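Local coordinates for uncharacterized protein BF1531 (Bacteroides fragilis, PDB 3SLR) that is of unknown function but binds magnesium in a HAD-type phosphatase domain and may hydrolyse ester bonds, as part of a longer FkbH-like protein, at residues Val332-Asn337 / Thr352-Pro357; Glu311-Asn316 / Pro338-Met343; Leu225-Asp230 / Glu263-Leu268. One frame throughout, in Å; residues are numbered along the deposited sequence.

Contact 1. Residues Val332-Asn337 / Thr352-Pro357. With MG (magnesium ion), chain B.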
loop_
_atom_site.group_PDB
_atom_site.type_symbol
_atom_site.label_atom_id
_atom_site.label_comp_id
_atom_site.label_asym_id
_atom_site.label_seq_id
_atom_site.Cartn_x
_atom_site.Cartn_y
_atom_site.Cartn_z
ATOM N N VAL A 332 -1.422 -6.157 -13.649
ATOM C CA VAL A 332 -0.355 -5.166 -13.616
ATOM C C VAL A 332 0.671 -5.553 -14.682
ATOM O O VAL A 332 1.064 -6.700 -14.766
ATOM C CB VAL A 332 0.350 -5.156 -12.251
ATOM C CG1 VAL A 332 1.492 -4.157 -12.246
ATOM C CG2 VAL A 332 -0.631 -4.828 -11.143
ATOM N N PHE A 333 1.085 -4.595 -15.500
ATOM C CA PHE A 333 2.064 -4.847 -16.554
ATOM C C PHE A 333 3.310 -3.991 -16.358
ATOM O O PHE A 333 3.214 -2.763 -16.289
ATOM C CB PHE A 333 1.418 -4.560 -17.920
ATOM C CG PHE A 333 2.385 -4.585 -19.087
ATOM C CD1 PHE A 333 3.119 -5.724 -19.380
ATOM C CD2 PHE A 333 2.513 -3.474 -19.914
ATOM C CE1 PHE A 333 3.986 -5.751 -20.466
ATOM C CE2 PHE A 333 3.378 -3.495 -21.000
ATOM C CZ PHE A 333 4.112 -4.626 -21.274
ATOM N N LEU A 334 4.467 -4.651 -16.264
ATOM C CA LEU A 334 5.760 -3.979 -16.090
ATOM C C LEU A 334 6.650 -4.114 -17.322
ATOM O O LEU A 334 6.982 -5.224 -17.741
ATOM C CB LEU A 334 6.491 -4.541 -14.872
ATOM C CG LEU A 334 5.778 -4.366 -13.526
ATOM C CD1 LEU A 334 6.608 -5.025 -12.420
ATOM C CD2 LEU A 334 5.557 -2.902 -13.223
ATOM N N ASP A 335 7.049 -2.973 -17.881
ATOM C CA ASP A 335 7.869 -2.935 -19.089
ATOM C C ASP A 335 8.752 -1.683 -19.048
ATOM O O ASP A 335 8.280 -0.593 -18.745
ATOM C CB ASP A 335 6.954 -2.936 -20.331
ATOM C CG ASP A 335 7.698 -3.264 -21.614
ATOM O OD1 ASP A 335 8.811 -2.724 -21.816
ATOM O OD2 ASP A 335 7.163 -4.058 -22.427
ATOM N N ASP A 336 10.043 -1.849 -19.317
ATOM C CA ASP A 336 11.007 -0.751 -19.236
ATOM C C ASP A 336 10.880 0.211 -20.419
ATOM O O ASP A 336 11.421 1.309 -20.389
ATOM C CB ASP A 336 12.437 -1.315 -19.223
ATOM C CG ASP A 336 12.806 -1.925 -20.546
ATOM O OD1 ASP A 336 12.187 -2.948 -20.872
ATOM O OD2 ASP A 336 13.661 -1.378 -21.285
ATOM N N ASN A 337 10.182 -0.210 -21.466
ATOM C CA ASN A 337 10.043 0.598 -22.680
ATOM C C ASN A 337 8.791 1.485 -22.634
ATOM O O ASN A 337 7.680 0.970 -22.596
ATOM C CB ASN A 337 9.951 -0.335 -23.892
ATOM C CG ASN A 337 10.055 0.403 -25.211
ATOM O OD1 ASN A 337 9.477 1.474 -25.388
ATOM N ND2 ASN A 337 10.802 -0.175 -26.153
ATOM N N THR A 352 -3.168 -1.969 -15.204
ATOM C CA THR A 352 -2.330 -0.991 -14.523
ATOM C C THR A 352 -0.911 -1.090 -15.078
ATOM O O THR A 352 -0.327 -2.163 -15.109
ATOM C CB THR A 352 -2.357 -1.216 -13.001
ATOM O OG1 THR A 352 -3.703 -1.025 -12.540
ATOM C CG2 THR A 352 -1.413 -0.241 -12.276
ATOM N N VAL A 353 -0.390 0.036 -15.552
ATOM C CA VAL A 353 0.922 0.066 -16.184
ATOM C C VAL A 353 1.825 1.083 -15.480
ATOM O O VAL A 353 1.862 2.257 -15.854
ATOM C CB VAL A 353 0.814 0.430 -17.677
ATOM C CG1 VAL A 353 2.167 0.264 -18.353
ATOM C CG2 VAL A 353 -0.248 -0.443 -18.374
ATOM N N PRO A 354 2.546 0.635 -14.447
ATOM C CA PRO A 354 3.381 1.562 -13.675
ATOM C C PRO A 354 4.432 2.261 -14.525
ATOM O O PRO A 354 5.027 1.647 -15.413
ATOM C CB PRO A 354 4.036 0.651 -12.640
ATOM C CG PRO A 354 3.002 -0.391 -12.398
ATOM C CD PRO A 354 2.427 -0.672 -13.786
ATOM N N GLU A 355 4.640 3.540 -14.242
ATOM C CA GLU A 355 5.625 4.349 -14.949
ATOM C C GLU A 355 7.001 4.096 -14.334
ATOM O O GLU A 355 7.512 4.914 -13.564
ATOM C CB GLU A 355 5.241 5.831 -14.852
ATOM C CG GLU A 355 6.146 6.796 -15.601
ATOM C CD GLU A 355 6.146 6.556 -17.101
ATOM O OE1 GLU A 355 5.141 6.051 -17.634
ATOM O OE2 GLU A 355 7.157 6.871 -17.752
ATOM N N LEU A 356 7.590 2.950 -14.662
ATOM C CA LEU A 356 8.899 2.586 -14.125
ATOM C C LEU A 356 9.933 3.662 -14.432
ATOM O O LEU A 356 9.956 4.211 -15.538
ATOM C CB LEU A 356 9.375 1.266 -14.725
ATOM C CG LEU A 356 8.709 -0.032 -14.270
ATOM C CD1 LEU A 356 9.235 -1.185 -15.106
ATOM C CD2 LEU A 356 8.970 -0.290 -12.793
ATOM N N PRO A 357 10.802 3.965 -13.454
ATOM C CA PRO A 357 11.897 4.908 -13.689
ATOM C C PRO A 357 12.919 4.289 -14.636
ATOM O O PRO A 357 12.911 3.077 -14.839
ATOM C CB PRO A 357 12.510 5.077 -12.295
ATOM C CG PRO A 357 12.232 3.766 -11.608
ATOM C CD PRO A 357 10.851 3.372 -12.104
HETATM MG MG MG B . 12.300 -4.407 -22.369
HETATM O O HOH W 1 5.232 -0.776 -16.577
HETATM O O HOH W 2 10.410 -3.618 -23.575
HETATM O O HOH W 3 11.508 2.944 -17.554
HETATM O O HOH W 4 13.797 -2.779 -23.449
HETATM O O HOH W 5 12.504 -5.342 -24.347
#
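A single, buried beta bridge pairs Val332, on the outermost strand 331-334 of the four-stranded parallel sheet, with Thr352 of the chain returning from helix 338-347. Its cross-link is Phe333 N to Thr352 O at 2.8 Å, with a nearly straight N-H...O angle of 167°. Beyond it the two chains separate, and a water takes over, donating to Phe333 O and Pro354 O and accepting from Asp335 N. The apolar side chains sit on two sides of the strand. On one, Pro354 crosses the side chains of Val332 and Leu334 at about a right angle, with Leu334 CD2 to Pro354 CG at 3.7 Å and Val332 CG1 to Pro354 CD at 3.9 Å. On the other, Val353 runs alongside Phe333 and points the same way, Val353 CG1 to Phe333 CD2 being 4.1 Å.

Past the strand the segment carries the acidic pair that HAD phosphatases place at this strand's end. Asp336 CG stands between its backbone N and carbonyl carbon (chi1 69°), which turns the carboxylate away from 352-357 so that OD1 binds magnesium at 2.1 Å. Asp335 contributes at second hand here: OD1 accepts from a magnesium-bound water and, in an Asx turn, from Asn337 N at 2.9 Å, while OD2 is salt-bridged to Lys313. On the loop side Leu356 extends CD1 toward this turn, to 3.8 Å from Asp335 O; that same carbonyl oxygen accepts a hydrogen bond from Arg341.

Contact 2. Residues Glu311-Asn316 / Pro338-Met343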
loop_
_atom_site.group_PDB
_atom_site.type_symbol
_atom_site.label_atom_id
_atom_site.label_comp_id
_atom_site.label_asym_id
_atom_site.label_seq_id
_atom_site.Cartn_x
_atom_site.Cartn_y
_atom_site.Cartn_z
ATOM N N GLU A 311 4.497 -9.971 -32.088
ATOM C CA GLU A 311 3.223 -9.258 -32.184
ATOM C C GLU A 311 3.091 -8.169 -31.123
ATOM O O GLU A 311 3.777 -8.204 -30.097
ATOM C CB GLU A 311 2.066 -10.251 -32.077
ATOM C CG GLU A 311 1.867 -11.049 -33.348
ATOM C CD GLU A 311 1.564 -10.139 -34.529
ATOM O OE1 GLU A 311 0.421 -9.630 -34.609
ATOM O OE2 GLU A 311 2.474 -9.910 -35.357
ATOM N N ASN A 312 2.217 -7.200 -31.375
ATOM C CA ASN A 312 2.014 -6.108 -30.429
ATOM C C ASN A 312 1.581 -6.650 -29.068
ATOM O O ASN A 312 0.881 -7.660 -28.978
ATOM C CB ASN A 312 1.002 -5.093 -30.969
ATOM C CG ASN A 312 -0.428 -5.589 -30.881
ATOM O OD1 ASN A 312 -1.073 -5.478 -29.836
ATOM N ND2 ASN A 312 -0.937 -6.132 -31.981
ATOM N N LYS A 313 2.017 -5.995 -27.999
ATOM C CA LYS A 313 1.767 -6.527 -26.668
ATOM C C LYS A 313 0.290 -6.432 -26.251
ATOM O O LYS A 313 -0.188 -7.244 -25.461
ATOM C CB LYS A 313 2.698 -5.866 -25.655
ATOM C CG LYS A 313 4.153 -6.176 -25.959
ATOM C CD LYS A 313 5.058 -5.847 -24.793
ATOM C CE LYS A 313 6.463 -6.336 -25.063
ATOM N NZ LYS A 313 7.253 -6.454 -23.810
ATOM N N ALA A 314 -0.435 -5.468 -26.807
ATOM C CA ALA A 314 -1.865 -5.358 -26.510
ATOM C C ALA A 314 -2.594 -6.661 -26.848
ATOM O O ALA A 314 -3.330 -7.200 -26.016
ATOM C CB ALA A 314 -2.485 -4.188 -27.252
ATOM N N ASP A 315 -2.382 -7.170 -28.065
ATOM C CA ASP A 315 -2.998 -8.424 -28.490
ATOM C C ASP A 315 -2.550 -9.569 -27.591
ATOM O O ASP A 315 -3.352 -10.418 -27.194
ATOM C CB ASP A 315 -2.637 -8.759 -29.945
ATOM C CG ASP A 315 -3.378 -7.896 -30.962
ATOM O OD1 ASP A 315 -4.345 -7.205 -30.593
ATOM O OD2 ASP A 315 -2.994 -7.927 -32.149
ATOM N N ASN A 316 -1.255 -9.593 -27.275
ATOM C CA ASN A 316 -0.711 -10.639 -26.418
ATOM C C ASN A 316 -1.324 -10.632 -25.020
ATOM O O ASN A 316 -1.608 -11.689 -24.453
ATOM C CB ASN A 316 0.818 -10.555 -26.362
ATOM C CG ASN A 316 1.477 -11.084 -27.631
ATOM O OD1 ASN A 316 0.889 -11.890 -28.355
ATOM N ND2 ASN A 316 2.701 -10.630 -27.906
ATOM N N PRO A 338 8.966 2.818 -22.653
ATOM C CA PRO A 338 7.828 3.743 -22.521
ATOM C C PRO A 338 6.790 3.596 -23.632
ATOM O O PRO A 338 5.602 3.808 -23.392
ATOM C CB PRO A 338 8.484 5.128 -22.601
ATOM C CG PRO A 338 9.810 4.890 -23.256
ATOM C CD PRO A 338 10.242 3.537 -22.786
ATOM N N PHE A 339 7.241 3.255 -24.833
ATOM C CA PHE A 339 6.327 3.044 -25.955
ATOM C C PHE A 339 5.457 1.808 -25.750
ATOM O O PHE A 339 4.268 1.834 -26.056
ATOM C CB PHE A 339 7.096 2.950 -27.272
ATOM C CG PHE A 339 7.951 4.150 -27.558
ATOM C CD1 PHE A 339 7.398 5.295 -28.115
ATOM C CD2 PHE A 339 9.307 4.136 -27.266
ATOM C CE1 PHE A 339 8.186 6.405 -28.376
ATOM C CE2 PHE A 339 10.096 5.241 -27.527
ATOM C CZ PHE A 339 9.534 6.376 -28.084
ATOM N N GLU A 340 6.045 0.734 -25.232
ATOM C CA GLU A 340 5.274 -0.462 -24.889
ATOM C C GLU A 340 4.254 -0.144 -23.789
ATOM O O GLU A 340 3.077 -0.517 -23.891
ATOM C CB GLU A 340 6.189 -1.615 -24.448
ATOM C CG GLU A 340 7.177 -2.137 -25.508
ATOM C CD GLU A 340 6.498 -2.901 -26.650
ATOM O OE1 GLU A 340 5.257 -2.857 -26.746
ATOM O OE2 GLU A 340 7.216 -3.547 -27.451
ATOM N N ARG A 341 4.700 0.547 -22.741
ATOM C CA ARG A 341 3.799 0.936 -21.663
ATOM C C ARG A 341 2.633 1.758 -22.186
ATOM O O ARG A 341 1.482 1.486 -21.856
ATOM C CB ARG A 341 4.530 1.747 -20.601
ATOM C CG ARG A 341 5.623 0.981 -19.891
ATOM C CD ARG A 341 6.007 1.683 -18.595
ATOM N NE ARG A 341 6.636 2.985 -18.812
ATOM C CZ ARG A 341 7.957 3.184 -18.798
ATOM N NH1 ARG A 341 8.782 2.171 -18.598
ATOM N NH2 ARG A 341 8.453 4.400 -18.987
ATOM N N ASN A 342 2.943 2.770 -22.991
ATOM C CA ASN A 342 1.936 3.696 -23.495
ATOM C C ASN A 342 0.915 3.029 -24.404
ATOM O O ASN A 342 -0.277 3.329 -24.349
ATOM C CB ASN A 342 2.596 4.878 -24.209
ATOM C CG ASN A 342 3.271 5.837 -23.243
ATOM O OD1 ASN A 342 3.248 5.629 -22.031
ATOM N ND2 ASN A 342 3.885 6.888 -23.778
HETATM N N MSE A 343 1.373 2.109 -25.235
HETATM C CA MSE A 343 0.439 1.417 -26.103
HETATM C C MSE A 343 -0.468 0.444 -25.324
HETATM O O MSE A 343 -1.663 0.358 -25.610
HETATM C CB MSE A 343 1.154 0.765 -27.286
HETATM C CG MSE A 343 1.559 -0.670 -27.085
HETATM SE SE MSE A 343 0.269 -1.874 -27.907
HETATM C CE MSE A 343 0.170 -1.083 -29.688
HETATM O O HOH W 6 3.554 -3.731 -28.726
#
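Helices 313-324 and 338-347 meet through their opening turns, Lys313 lying nearest Glu340 and Ala314 nearest Met343, with CA atoms 7.2 Å apart in both pairs. These are two helices on one side of the Rossmann-like HAD domain, and Lys313 is consistent with the conserved lysine that HAD enzymes place beside the metal-binding aspartates. It leaves the first turn as an extended chain beyond CG, and its methylenes pass at about a right angle across the end of Glu340: Lys313 CD is 3.6 Å from Glu340 OE1 and Lys313 CE is 3.7 Å from Glu340 OE2. The two charges do not pair, Lys313 NZ and Glu340 OE2 being 4.7 Å apart. Lys313 NZ is turned to Asp335, Cys278 O and, weakly, Asp228, while Glu340 OE2 is salt-bridged to Lys280. Glu340, bent at chi2 (-70°), brings its carboxylate back toward the lysine stem.

One turn further along its helix from Glu340, the selenomethionine Met343 curls at chi2 and chi3 to lay its selenium against Ala314 CB, at 3.7 Å, and its CE comes 4.3 Å from Asn312 CB. Asn312 is the N-cap of helix 313-324; its OD1 accepts from Asp315 N at 2.8 Å, the donor sitting 36° above the carbonyl plane, and its ND2 bonds weakly to Asp315 OD2. No direct hydrogen bond joins the two segments; a water bridges them, accepting from Lys313 N and donating to Glu340 OE1, 2.8 Å from each.

Contact 3. Residues Leu225-Asp230 / Glu263-Leu268. With MG (magnesium ion), chain B; MG (magnesium ion), chain C.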
loop_
_atom_site.group_PDB
_atom_site.type_symbol
_atom_site.label_atom_id
_atom_site.label_comp_id
_atom_site.label_asym_id
_atom_site.label_seq_id
_atom_site.Cartn_x
_atom_site.Cartn_y
_atom_site.Cartn_z
ATOM N N LEU A 225 0.566 -10.346 -12.368
ATOM C CA LEU A 225 1.656 -9.473 -12.787
ATOM C C LEU A 225 2.222 -9.981 -14.122
ATOM O O LEU A 225 2.611 -11.141 -14.230
ATOM C CB LEU A 225 2.760 -9.455 -11.718
ATOM C CG LEU A 225 4.028 -8.666 -12.066
ATOM C CD1 LEU A 225 3.701 -7.191 -12.255
ATOM C CD2 LEU A 225 5.131 -8.827 -11.010
ATOM N N ILE A 226 2.240 -9.109 -15.133
ATOM C CA ILE A 226 2.769 -9.439 -16.456
ATOM C C ILE A 226 4.096 -8.731 -16.639
ATOM O O ILE A 226 4.185 -7.517 -16.459
ATOM C CB ILE A 226 1.815 -8.980 -17.577
ATOM C CG1 ILE A 226 0.441 -9.599 -17.376
ATOM C CG2 ILE A 226 2.389 -9.337 -18.966
ATOM C CD1 ILE A 226 -0.646 -8.928 -18.216
ATOM N N LEU A 227 5.123 -9.495 -17.001
ATOM C CA LEU A 227 6.485 -8.975 -17.068
ATOM C C LEU A 227 7.057 -8.965 -18.478
ATOM O O LEU A 227 6.995 -9.957 -19.188
ATOM C CB LEU A 227 7.406 -9.833 -16.199
ATOM C CG LEU A 227 7.053 -9.886 -14.713
ATOM C CD1 LEU A 227 7.750 -11.065 -14.035
ATOM C CD2 LEU A 227 7.395 -8.564 -14.029
ATOM N N ASP A 228 7.644 -7.844 -18.865
ATOM C CA ASP A 228 8.564 -7.844 -19.987
ATOM C C ASP A 228 9.853 -8.545 -19.514
ATOM O O ASP A 228 10.050 -8.729 -18.318
ATOM C CB ASP A 228 8.829 -6.404 -20.421
ATOM C CG ASP A 228 9.924 -6.301 -21.451
ATOM O OD1 ASP A 228 9.735 -6.831 -22.568
ATOM O OD2 ASP A 228 10.965 -5.690 -21.140
ATOM N N LEU A 229 10.711 -8.964 -20.437
ATOM C CA LEU A 229 11.956 -9.628 -20.049
ATOM C C LEU A 229 13.164 -8.691 -20.146
ATOM O O LEU A 229 13.727 -8.284 -19.128
ATOM C CB LEU A 229 12.178 -10.897 -20.887
ATOM C CG LEU A 229 11.159 -12.032 -20.717
ATOM C CD1 LEU A 229 11.452 -13.194 -21.681
ATOM C CD2 LEU A 229 11.099 -12.528 -19.267
ATOM N N ASP A 230 13.561 -8.338 -21.364
ATOM C CA ASP A 230 14.804 -7.579 -21.544
ATOM C C ASP A 230 14.788 -6.231 -20.815
ATOM O O ASP A 230 13.925 -5.383 -21.061
ATOM C CB ASP A 230 15.120 -7.369 -23.029
ATOM C CG ASP A 230 15.514 -8.658 -23.742
ATOM O OD1 ASP A 230 16.206 -9.530 -23.151
ATOM O OD2 ASP A 230 15.148 -8.791 -24.928
ATOM N N GLU A 263 13.479 -11.380 -6.829
ATOM C CA GLU A 263 13.106 -11.921 -5.520
ATOM C C GLU A 263 11.752 -11.378 -5.033
ATOM O O GLU A 263 11.001 -12.078 -4.359
ATOM C CB GLU A 263 14.212 -11.641 -4.492
ATOM C CG GLU A 263 15.464 -12.451 -4.778
ATOM C CD GLU A 263 16.678 -11.994 -3.983
ATOM O OE1 GLU A 263 16.626 -10.910 -3.355
ATOM O OE2 GLU A 263 17.698 -12.723 -4.012
ATOM N N TRP A 264 11.469 -10.124 -5.360
ATOM C CA TRP A 264 10.175 -9.519 -5.066
ATOM C C TRP A 264 9.081 -10.234 -5.873
ATOM O O TRP A 264 8.016 -10.553 -5.349
ATOM C CB TRP A 264 10.227 -8.028 -5.417
ATOM C CG TRP A 264 8.975 -7.236 -5.111
ATOM C CD1 TRP A 264 8.566 -6.792 -3.884
ATOM C CD2 TRP A 264 8.001 -6.771 -6.051
ATOM N NE1 TRP A 264 7.389 -6.092 -4.005
ATOM C CE2 TRP A 264 7.020 -6.064 -5.321
ATOM C CE3 TRP A 264 7.857 -6.892 -7.438
ATOM C CZ2 TRP A 264 5.917 -5.470 -5.932
ATOM C CZ3 TRP A 264 6.756 -6.300 -8.043
ATOM C CH2 TRP A 264 5.799 -5.601 -7.289
ATOM N N VAL A 265 9.357 -10.492 -7.144
ATOM C CA VAL A 265 8.382 -11.179 -7.998
ATOM C C VAL A 265 8.114 -12.578 -7.443
ATOM O O VAL A 265 6.968 -13.039 -7.396
ATOM C CB VAL A 265 8.854 -11.232 -9.447
ATOM C CG1 VAL A 265 7.891 -12.083 -10.314
ATOM C CG2 VAL A 265 8.972 -9.808 -10.001
ATOM N N LYS A 266 9.180 -13.236 -7.011
ATOM C CA LYS A 266 9.082 -14.561 -6.415
ATOM C C LYS A 266 8.149 -14.562 -5.206
ATOM O O LYS A 266 7.363 -15.494 -5.026
ATOM C CB LYS A 266 10.478 -15.051 -6.007
ATOM C CG LYS A 266 10.485 -16.423 -5.341
ATOM C CD LYS A 266 11.921 -16.870 -5.044
ATOM C CE LYS A 266 11.999 -18.369 -4.786
ATOM N NZ LYS A 266 12.082 -18.678 -3.336
ATOM N N LYS A 267 8.243 -13.533 -4.364
ATOM C CA LYS A 267 7.324 -13.429 -3.227
ATOM C C LYS A 267 5.859 -13.302 -3.674
ATOM O O LYS A 267 4.969 -13.889 -3.064
ATOM C CB LYS A 267 7.706 -12.278 -2.293
ATOM C CG LYS A 267 8.935 -12.572 -1.432
ATOM C CD LYS A 267 9.211 -11.422 -0.451
ATOM C CE LYS A 267 9.734 -10.173 -1.164
ATOM N NZ LYS A 267 10.112 -9.094 -0.165
ATOM N N LEU A 268 5.612 -12.523 -4.721
ATOM C CA LEU A 268 4.262 -12.409 -5.277
ATOM C C LEU A 268 3.749 -13.776 -5.742
ATOM O O LEU A 268 2.637 -14.183 -5.402
ATOM C CB LEU A 268 4.230 -11.412 -6.444
ATOM C CG LEU A 268 4.496 -9.965 -6.044
ATOM C CD1 LEU A 268 4.658 -9.099 -7.299
ATOM C CD2 LEU A 268 3.387 -9.423 -5.121
HETATM MG MG MG B . 12.300 -4.407 -22.369
HETATM MG MG MG C . 11.386 -7.283 -24.293
HETATM O O HOH W 7 12.842 -7.511 -26.036
HETATM O O HOH W 4 13.797 -2.779 -23.449
HETATM O O HOH W 5 12.504 -5.342 -24.347
HETATM O O HOH W 2 10.410 -3.618 -23.575
HETATM O O HOH W 8 9.550 -6.674 -25.334
#
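Asp228 OD2 is gripped by a magnesium ion at 2.2 Å and by a hydrogen bond with Thr232 OG1, while the other oxygen of the same carboxylate, OD1, binds a second magnesium at 2.4 Å. The carboxylate therefore bridges the two ions, which also share a water. Two residues on, Asp230 contributes its backbone: its O binds the first magnesium at 2.3 Å, and Asp336 OD1 and three waters complete six ligands. The carboxylate of Asp230 turns elsewhere. OD2 takes a hydrogen bond from a water on the second ion, and OD1 is held by Trp234 NE1 and Val238 N.

The sequence and metal geometry fit the DxDx(T/V) motif of the HAD fold, in which the first aspartate is usually the nucleophile and the second serves the metal through its carbonyl; Asp228 and Asp230 are consistent with those parts. Asp228 follows directly on strand 224-227, an inner strand of the parallel sheet, and Asp230 lies in the loop just beyond. Helix 255-270 belongs to the beta-alpha-beta crossover leading to the neighbouring strand 274-280 and runs back over the sheet, the segment axes 11.0 Å apart at 145°.

What joins strand to helix is wholly apolar. Leu225 CG stands opposite the backbone N (chi1 175°), and the branch carries CD2 to the helix face, where it meets Leu268 CD1 at 3.8 Å, Val265 CG2 at 4.1 Å and Trp264 CZ3 at 4.2 Å. Its side chain crosses those of Val265 and Leu268 at about a right angle. Leu227 and Val265 instead meet tip to tip, Leu227 CD1 to Val265 CG1 at 3.9 Å. Within the helix, Leu268 CD1 lies over one face of the Trp264 indole toward its rim, one turn along.

Overall arrangement
All three contacts belong to the HAD-type domain. Contacts 1 and 3 are buried and sit on adjacent strands of one sheet, 331-334 and 224-227, joined by backbone bonds between Val332 or Leu334 and Ile226; contact 2 joins two helices and is only partly buried. Contact 3 packs hydrocarbon against hydrocarbon between strand and helix, contact 1 mixes a backbone bridge with apolar packing, and contact 2, nearer the surface, sets lysine methylenes against a carboxylate, with a water bridge and selenium packing. Their polar ends converge: Asp228 and Asp336 hold the same magnesium, and Lys313 reaches from contact 2 to Asp335 and, weakly, Asp228. Arg341 adds a further tie to contact 1.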